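Transaminase (Bacillus megaterium, PDB 5G0A) is an S-selective omega-transaminase that uses pyridoxal-5'-phosphate to move amino groups between amine donors and carbonyl acceptors, as a member of the class-III aminotransferases. Local coordinates at residues A95-I100 against A340-L345; S366-L371 against K456-L461. All blocks are in the same frame, centred on the assembly; numbering follows the deposited sequence.

Contact 1: A95-I100 against A340-L345; sequences AKAAKI and AVCANL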
# COMPACT_ATOMS: atom_id res chain seq x y z
N ALA B 95 9.02 -34.98 -12.62
CA ALA B 95 7.68 -35.59 -12.78
C ALA B 95 7.46 -36.66 -11.70
O ALA B 95 6.37 -36.78 -11.13
CB ALA B 95 7.52 -36.17 -14.18
N LYS B 96 8.52 -37.41 -11.41
CA LYS B 96 8.46 -38.47 -10.41
C LYS B 96 8.21 -37.87 -9.03
O LYS B 96 7.42 -38.40 -8.26
CB LYS B 96 9.74 -39.29 -10.40
CG LYS B 96 9.72 -40.45 -9.41
CD LYS B 96 10.90 -41.35 -9.71
CE LYS B 96 11.45 -41.94 -8.43
NZ LYS B 96 12.70 -42.74 -8.63
N ALA B 97 8.90 -36.77 -8.70
CA ALA B 97 8.74 -36.19 -7.38
C ALA B 97 7.27 -35.80 -7.13
O ALA B 97 6.74 -36.00 -6.04
CB ALA B 97 9.65 -34.97 -7.19
N ALA B 98 6.63 -35.22 -8.15
CA ALA B 98 5.23 -34.80 -8.03
C ALA B 98 4.31 -36.03 -7.91
O ALA B 98 3.36 -36.03 -7.10
CB ALA B 98 4.83 -33.93 -9.20
N LYS B 99 4.61 -37.06 -8.70
CA LYS B 99 3.85 -38.34 -8.65
C LYS B 99 3.95 -38.98 -7.26
O LYS B 99 2.95 -39.46 -6.71
CB LYS B 99 4.31 -39.30 -9.77
CG LYS B 99 3.60 -40.67 -9.76
CD LYS B 99 4.33 -41.65 -8.86
CE LYS B 99 3.73 -43.06 -8.91
NZ LYS B 99 4.63 -44.03 -8.24
N ILE B 100 5.14 -38.99 -6.67
CA ILE B 100 5.33 -39.54 -5.34
C ILE B 100 4.45 -38.82 -4.34
O ILE B 100 3.76 -39.46 -3.54
CB ILE B 100 6.79 -39.49 -4.89
CG1 ILE B 100 7.62 -40.41 -5.80
CG2 ILE B 100 6.92 -39.91 -3.42
CD1 ILE B 100 9.11 -40.24 -5.62
N ALA B 340 17.26 -35.33 -5.54
CA ALA B 340 17.32 -35.33 -4.08
C ALA B 340 15.94 -35.53 -3.44
O ALA B 340 15.79 -36.37 -2.53
CB ALA B 340 17.99 -34.06 -3.57
N VAL B 341 14.94 -34.76 -3.89
CA VAL B 341 13.58 -34.93 -3.37
C VAL B 341 13.10 -36.38 -3.56
O VAL B 341 12.58 -37.00 -2.63
CB VAL B 341 12.59 -33.93 -4.03
CG1 VAL B 341 11.16 -34.23 -3.59
CG2 VAL B 341 12.97 -32.52 -3.60
N CYS B 342 13.24 -36.88 -4.78
CA CYS B 342 12.81 -38.25 -5.09
C CYS B 342 13.45 -39.25 -4.16
O CYS B 342 12.75 -40.09 -3.58
CB CYS B 342 13.14 -38.64 -6.54
SG CYS B 342 12.13 -37.90 -7.81
N ALA B 343 14.76 -39.16 -3.99
CA ALA B 343 15.47 -40.12 -3.13
C ALA B 343 15.09 -39.95 -1.66
O ALA B 343 14.90 -40.92 -0.95
CB ALA B 343 16.97 -40.01 -3.32
N ASN B 344 14.96 -38.70 -1.21
CA ASN B 344 14.55 -38.46 0.17
C ASN B 344 13.19 -39.11 0.48
O ASN B 344 13.03 -39.81 1.48
CB ASN B 344 14.48 -36.94 0.41
CG ASN B 344 13.94 -36.59 1.76
OD1 ASN B 344 14.55 -36.88 2.78
ND2 ASN B 344 12.82 -35.88 1.77
N LEU B 345 12.23 -38.88 -0.42
CA LEU B 345 10.88 -39.41 -0.23
C LEU B 345 10.86 -40.94 -0.35
O LEU B 345 10.11 -41.63 0.36
CB LEU B 345 9.91 -38.78 -1.25
CG LEU B 345 9.74 -37.26 -1.05
CD1 LEU B 345 8.73 -36.67 -2.03
CD2 LEU B 345 9.36 -36.95 0.39
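C342 and A97 meet where helices 95-100 and 340-345 come nearest, their CA atoms 5.1 Å apart. The two segment axes approach to 8.9 Å at 35°, a close approach consistent with the small side chains at this point.

The apolar contacts are arranged around the sulfur. With C342 SG lying beside its own backbone N (chi1 -74°), the sulfur is directed at helix 95-100, and SG rests 3.9 Å from A97 CB. The methyl of A97 also touches V341 CG1 at 4.0 Å. One turn further on, I100 CG2 fits against L345 CB at 3.9 Å, with L345 CD1 almost as near, so the isoleucine branch bears on both the root and one tip of the leucine.

Apart from these, C342 SG makes a close approach to a backbone nitrogen, 3.5 Å from A97 N.

K96 contributes through its aliphatic chain. From CB, 3.8 Å from C342 SG, out to CE it passes alongside the cysteine, while NZ makes a salt bridge to E346 on the helix of its partner. W16 of the second subunit packs on K96.

Beside this interface N344 hydrogen-bonds G299 O, next to the pocket residue K298, and the side chain of V341 is about 12 Å from the bound pyridoxal-5'-phosphate. Two helices crossing at 35° at this distance from the cofactor are consistent with the large domain of a fold-type I aminotransferase.

Contact 2: S366-L371 against K456-L461; sequences SKLELL and KAMDAL
K367 reaches across to helix 451-468 with two kinds of contact: its NZ forms a salt bridge with D455, the residue just before segment 456-461, and its methylenes lie on M458. D459 adds a more distant opposite charge, with OD2 5.6 Å from K367 NZ, which would probably contribute only a general attraction. The pairing is of two nearly parallel helices, 17° apart and with axes 10.9 Å from each other at closest approach, consistent with the C-terminal domain of the fold-type I aminotransferases.

At the root of the lysine chain K367 CB sits 3.8 Å from M458 CG. Two successive bends farther out (chi2 -74°, chi3 -62°) curl the chain over the methionine and bring K367 CE to 4.0 Å from M458 CB.

Below this polar margin the contact is apolar and buried. M458 SD lies 3.9 Å from L368 CD2 and equally near L371 CD1, so one sulfur bears on leucines from adjacent turns of the helix; the side chains of L368 and M458 meet at about a right angle. Cutting M458 back to an alanine would take away CG and SD, and is likely to leave the L368 and L371 methyls without their partner and open a gap beside the K367 chain.

L368 also touches F381 and W388, and L371 touches I378, which places the strands 378-384 and 387-392 against helix 353-374. At the far end of the interface, L371 CD1 meets L461 CD2 at 3.8 Å, and that same L461 methyl lies 4.4 Å from L368 CD2.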
# COMPACT_ATOMS: atom_id res chain seq x y z
N SER B 366 7.01 -39.89 27.00
CA SER B 366 7.32 -40.55 28.29
C SER B 366 8.53 -39.93 29.01
O SER B 366 8.55 -39.83 30.24
CB SER B 366 7.51 -42.05 28.10
OG SER B 366 8.78 -42.36 27.53
N LYS B 367 9.53 -39.51 28.24
CA LYS B 367 10.72 -38.88 28.83
C LYS B 367 10.40 -37.49 29.37
O LYS B 367 10.88 -37.11 30.44
CB LYS B 367 11.87 -38.81 27.81
CG LYS B 367 12.32 -40.16 27.25
CD LYS B 367 13.12 -41.00 28.24
CE LYS B 367 14.40 -40.29 28.66
NZ LYS B 367 15.34 -41.26 29.31
N LEU B 368 9.59 -36.72 28.63
CA LEU B 368 9.17 -35.39 29.10
C LEU B 368 8.25 -35.47 30.32
O LEU B 368 8.35 -34.65 31.23
CB LEU B 368 8.53 -34.56 27.98
CG LEU B 368 9.47 -34.11 26.85
CD1 LEU B 368 8.68 -33.51 25.70
CD2 LEU B 368 10.52 -33.13 27.35
N GLU B 369 7.35 -36.45 30.34
CA GLU B 369 6.53 -36.70 31.54
C GLU B 369 7.42 -36.83 32.78
O GLU B 369 7.18 -36.18 33.80
CB GLU B 369 5.68 -37.96 31.38
CG GLU B 369 4.41 -37.77 30.58
CD GLU B 369 3.63 -39.07 30.42
OE1 GLU B 369 4.04 -40.08 31.02
OE2 GLU B 369 2.60 -39.07 29.71
N LEU B 370 8.47 -37.65 32.68
CA LEU B 370 9.40 -37.86 33.80
C LEU B 370 10.16 -36.60 34.19
O LEU B 370 10.32 -36.32 35.39
CB LEU B 370 10.36 -39.01 33.50
CG LEU B 370 9.78 -40.43 33.41
CD1 LEU B 370 10.75 -41.36 32.68
CD2 LEU B 370 9.43 -40.98 34.79
N LEU B 371 10.60 -35.82 33.20
CA LEU B 371 11.23 -34.52 33.46
C LEU B 371 10.29 -33.53 34.14
O LEU B 371 10.71 -32.79 35.03
CB LEU B 371 11.80 -33.91 32.17
CG LEU B 371 13.14 -34.49 31.70
CD1 LEU B 371 13.58 -33.88 30.38
CD2 LEU B 371 14.21 -34.29 32.77
N LYS B 456 20.32 -39.22 25.68
CA LYS B 456 21.41 -38.27 25.85
C LYS B 456 20.91 -36.82 25.86
O LYS B 456 21.36 -35.99 26.65
CB LYS B 456 22.49 -38.49 24.78
CG LYS B 456 23.64 -37.49 24.81
CD LYS B 456 24.80 -37.95 23.93
CE LYS B 456 25.74 -36.79 23.60
NZ LYS B 456 26.75 -37.22 22.60
N ALA B 457 19.98 -36.50 24.96
CA ALA B 457 19.45 -35.16 24.88
C ALA B 457 18.63 -34.82 26.12
O ALA B 457 18.76 -33.73 26.69
CB ALA B 457 18.62 -34.99 23.60
N MET B 458 17.81 -35.77 26.57
CA MET B 458 16.95 -35.54 27.74
C MET B 458 17.76 -35.42 29.03
O MET B 458 17.43 -34.62 29.91
CB MET B 458 15.89 -36.63 27.85
CG MET B 458 14.84 -36.61 26.75
SD MET B 458 13.81 -35.13 26.73
CE MET B 458 14.45 -34.24 25.31
N ASP B 459 18.83 -36.20 29.13
CA ASP B 459 19.82 -36.04 30.19
C ASP B 459 20.40 -34.63 30.25
O ASP B 459 20.48 -34.03 31.32
CB ASP B 459 20.95 -37.06 30.03
CG ASP B 459 20.75 -38.28 30.89
OD1 ASP B 459 20.84 -38.16 32.13
OD2 ASP B 459 20.52 -39.38 30.33
N ALA B 460 20.80 -34.09 29.10
CA ALA B 460 21.39 -32.75 29.04
C ALA B 460 20.38 -31.70 29.47
O ALA B 460 20.75 -30.72 30.10
CB ALA B 460 21.93 -32.45 27.65
N LEU B 461 19.12 -31.91 29.10
CA LEU B 461 18.02 -31.04 29.50
C LEU B 461 17.81 -31.12 31.02
O LEU B 461 17.59 -30.10 31.67
CB LEU B 461 16.74 -31.42 28.74
CG LEU B 461 15.47 -30.62 29.01
CD1 LEU B 461 15.74 -29.13 28.93
CD2 LEU B 461 14.37 -31.04 28.04

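In the fold
The two contacts come one after the other in the sequence and are joined by it: helix 335-350, which supplies the second half of contact 1, is followed almost at once by helix 353-374, which supplies the first half of contact 2. They share no residues and do not touch, with about 35 Å between centres and about 21 Å between nearest atoms. Contact 1 lies nearer the cofactor and within reach of a second subunit, whereas no other chain of the assembly touches the segments of contact 2. Given that separation and the known fold, this consecutive helix pair probably leads from the cofactor-bearing large domain to the C-terminal part.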